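PDB 4JZA: uncharacterized protein from Legionella longbeachae NSW150, which probably dephosphorylates phosphatidylinositol 3-phosphate, and so may act on host lipid metabolism during Legionella infection. Local coordinates for residues A[55-60]-A[76-81]. Sequence-based numbering, arbitrary orientation.
Sequences AFYFLI and TLKAYV
Phe56 and Ile60 of one helix meet Leu77 and Val81 of the next in an antiparallel helical hairpin; the axes of the two segments come within 11.0 Å, their directions 173° apart. Apolar packing fills the inner side. The Phe56 ring, with CG anti to the backbone N (chi1 -178°), reaches toward helix 74-87; its CZ lies 4.1 Å from Leu77 CB, and the ring lies against Val81, modelled too tightly for its exact placing to be trusted. One turn further on, Ile60 CD1 rests 3.9 Å from Leu77 CD1. Leu112 and Trp117 close over Phe56 from helix 95-116 and the loop after it, which makes the hairpin part of a larger helical bundle.

Toward the outer side, the contact is between an aromatic ring and an aliphatic chain. Lys78 CG lies over the CZ/CE2 side of the Tyr57 ring in an off-centre CH-pi contact, 4.3 Å from the ring centroid and 28° off its normal, with the extended chain continuing across at a slant. Both polar ends bond just beyond the segments, each to an acid of the opposite helix: Tyr57 OH in a hydrogen bond with Asp82 and Lys78 NZ in a salt bridge with Asp61. On its way to Asp61 the lysine chain also brushes Ile60, with Lys78 CE 3.5 Å from Ile60 CG2.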
loop_
_atom_site.group_PDB
_atom_site.type_symbol
_atom_site.label_atom_id
_atom_site.label_comp_id
_atom_site.label_asym_id
_atom_site.label_seq_id
_atom_site.Cartn_x
_atom_site.Cartn_y
_atom_site.Cartn_z
ATOM N N ALA A 55 -11.695 3.637 2.622
ATOM C CA ALA A 55 -10.426 3.839 3.274
ATOM C C ALA A 55 -10.384 5.126 4.076
ATOM O O ALA A 55 -9.688 5.203 5.103
ATOM C CB ALA A 55 -9.288 3.815 2.279
ATOM N N PHE A 56 -11.078 6.154 3.592
ATOM C CA PHE A 56 -11.198 7.370 4.411
ATOM C C PHE A 56 -11.882 7.062 5.741
ATOM O O PHE A 56 -11.400 7.506 6.785
ATOM C CB PHE A 56 -11.945 8.510 3.726
ATOM C CG PHE A 56 -12.030 9.763 4.552
ATOM C CD1 PHE A 56 -11.579 9.829 5.808
ATOM C CD2 PHE A 56 -12.497 10.867 4.029
ATOM C CE1 PHE A 56 -11.653 10.982 6.554
ATOM C CE2 PHE A 56 -12.540 12.036 4.760
ATOM C CZ PHE A 56 -12.133 12.082 6.021
ATOM N N TYR A 57 -12.986 6.317 5.696
ATOM C CA TYR A 57 -13.688 5.946 6.899
ATOM C C TYR A 57 -12.808 5.138 7.828
ATOM O O TYR A 57 -12.790 5.402 9.027
ATOM C CB TYR A 57 -14.976 5.187 6.605
ATOM C CG TYR A 57 -16.125 6.104 6.313
ATOM C CD1 TYR A 57 -16.128 6.890 5.180
ATOM C CD2 TYR A 57 -17.202 6.208 7.189
ATOM C CE1 TYR A 57 -17.182 7.739 4.892
ATOM C CE2 TYR A 57 -18.269 7.056 6.919
ATOM C CZ TYR A 57 -18.259 7.815 5.757
ATOM O OH TYR A 57 -19.321 8.664 5.455
ATOM N N PHE A 58 -12.048 4.184 7.310
ATOM C CA PHE A 58 -11.152 3.465 8.192
ATOM C C PHE A 58 -10.214 4.426 8.899
ATOM O O PHE A 58 -9.901 4.276 10.086
ATOM C CB PHE A 58 -10.317 2.493 7.401
ATOM C CG PHE A 58 -9.502 1.573 8.253
ATOM C CD1 PHE A 58 -8.244 1.936 8.651
ATOM C CD2 PHE A 58 -9.999 0.342 8.624
ATOM C CE1 PHE A 58 -7.504 1.118 9.428
ATOM C CE2 PHE A 58 -9.260 -0.501 9.407
ATOM C CZ PHE A 58 -8.009 -0.110 9.805
ATOM N N LEU A 59 -9.727 5.394 8.151
ATOM C CA LEU A 59 -8.709 6.325 8.635
ATOM C C LEU A 59 -9.260 7.140 9.776
ATOM O O LEU A 59 -8.616 7.301 10.822
ATOM C CB LEU A 59 -8.260 7.221 7.474
ATOM C CG LEU A 59 -7.258 8.313 7.781
ATOM C CD1 LEU A 59 -5.946 7.795 8.332
ATOM C CD2 LEU A 59 -7.051 9.140 6.522
ATOM N N ILE A 60 -10.469 7.649 9.583
ATOM C CA ILE A 60 -11.036 8.576 10.545
ATOM C C ILE A 60 -11.470 7.864 11.820
ATOM O O ILE A 60 -11.364 8.431 12.911
ATOM C CB ILE A 60 -12.142 9.458 9.930
ATOM C CG1 ILE A 60 -12.380 10.690 10.802
ATOM C CG2 ILE A 60 -13.420 8.681 9.713
ATOM C CD1 ILE A 60 -13.027 11.848 10.057
ATOM N N THR A 76 -18.858 16.481 9.869
ATOM C CA THR A 76 -18.718 17.328 8.702
ATOM C C THR A 76 -17.794 16.690 7.648
ATOM O O THR A 76 -18.129 16.736 6.467
ATOM C CB THR A 76 -18.188 18.710 9.060
ATOM O OG1 THR A 76 -19.152 19.435 9.851
ATOM C CG2 THR A 76 -17.895 19.492 7.788
ATOM N N LEU A 77 -16.655 16.113 8.055
ATOM C CA LEU A 77 -15.767 15.456 7.099
ATOM C C LEU A 77 -16.407 14.323 6.343
ATOM O O LEU A 77 -16.344 14.231 5.111
ATOM C CB LEU A 77 -14.550 14.897 7.798
ATOM C CG LEU A 77 -13.721 15.994 8.484
ATOM C CD1 LEU A 77 -12.324 15.543 8.869
ATOM C CD2 LEU A 77 -13.609 17.234 7.622
ATOM N N LYS A 78 -17.060 13.448 7.069
ATOM C CA LYS A 78 -17.705 12.314 6.452
ATOM C C LYS A 78 -18.809 12.768 5.524
ATOM O O LYS A 78 -19.028 12.185 4.489
ATOM C CB LYS A 78 -18.277 11.394 7.518
ATOM C CG LYS A 78 -17.247 10.599 8.275
ATOM C CD LYS A 78 -17.904 9.916 9.461
ATOM C CE LYS A 78 -16.933 8.904 10.037
ATOM N NZ LYS A 78 -17.402 8.211 11.268
ATOM N N ALA A 79 -19.555 13.777 5.891
ATOM C CA ALA A 79 -20.581 14.224 4.963
ATOM C C ALA A 79 -19.904 14.739 3.672
ATOM O O ALA A 79 -20.394 14.447 2.573
ATOM C CB ALA A 79 -21.493 15.273 5.588
ATOM N N TYR A 80 -18.782 15.452 3.796
ATOM C CA TYR A 80 -18.094 16.009 2.609
ATOM C C TYR A 80 -17.575 14.911 1.700
ATOM O O TYR A 80 -17.745 14.910 0.501
ATOM C CB TYR A 80 -16.933 16.945 3.008
ATOM C CG TYR A 80 -16.091 17.428 1.846
ATOM C CD1 TYR A 80 -16.602 18.306 0.912
ATOM C CD2 TYR A 80 -14.773 17.009 1.695
ATOM C CE1 TYR A 80 -15.836 18.748 -0.149
ATOM C CE2 TYR A 80 -13.990 17.445 0.639
ATOM C CZ TYR A 80 -14.532 18.310 -0.290
ATOM O OH TYR A 80 -13.780 18.742 -1.376
ATOM N N VAL A 81 -16.967 13.939 2.302
ATOM C CA VAL A 81 -16.510 12.777 1.579
ATOM C C VAL A 81 -17.597 11.985 0.942
ATOM O O VAL A 81 -17.431 11.542 -0.168
ATOM C CB VAL A 81 -15.699 11.945 2.529
ATOM C CG1 VAL A 81 -15.560 10.548 2.041
ATOM C CG2 VAL A 81 -14.368 12.634 2.606
#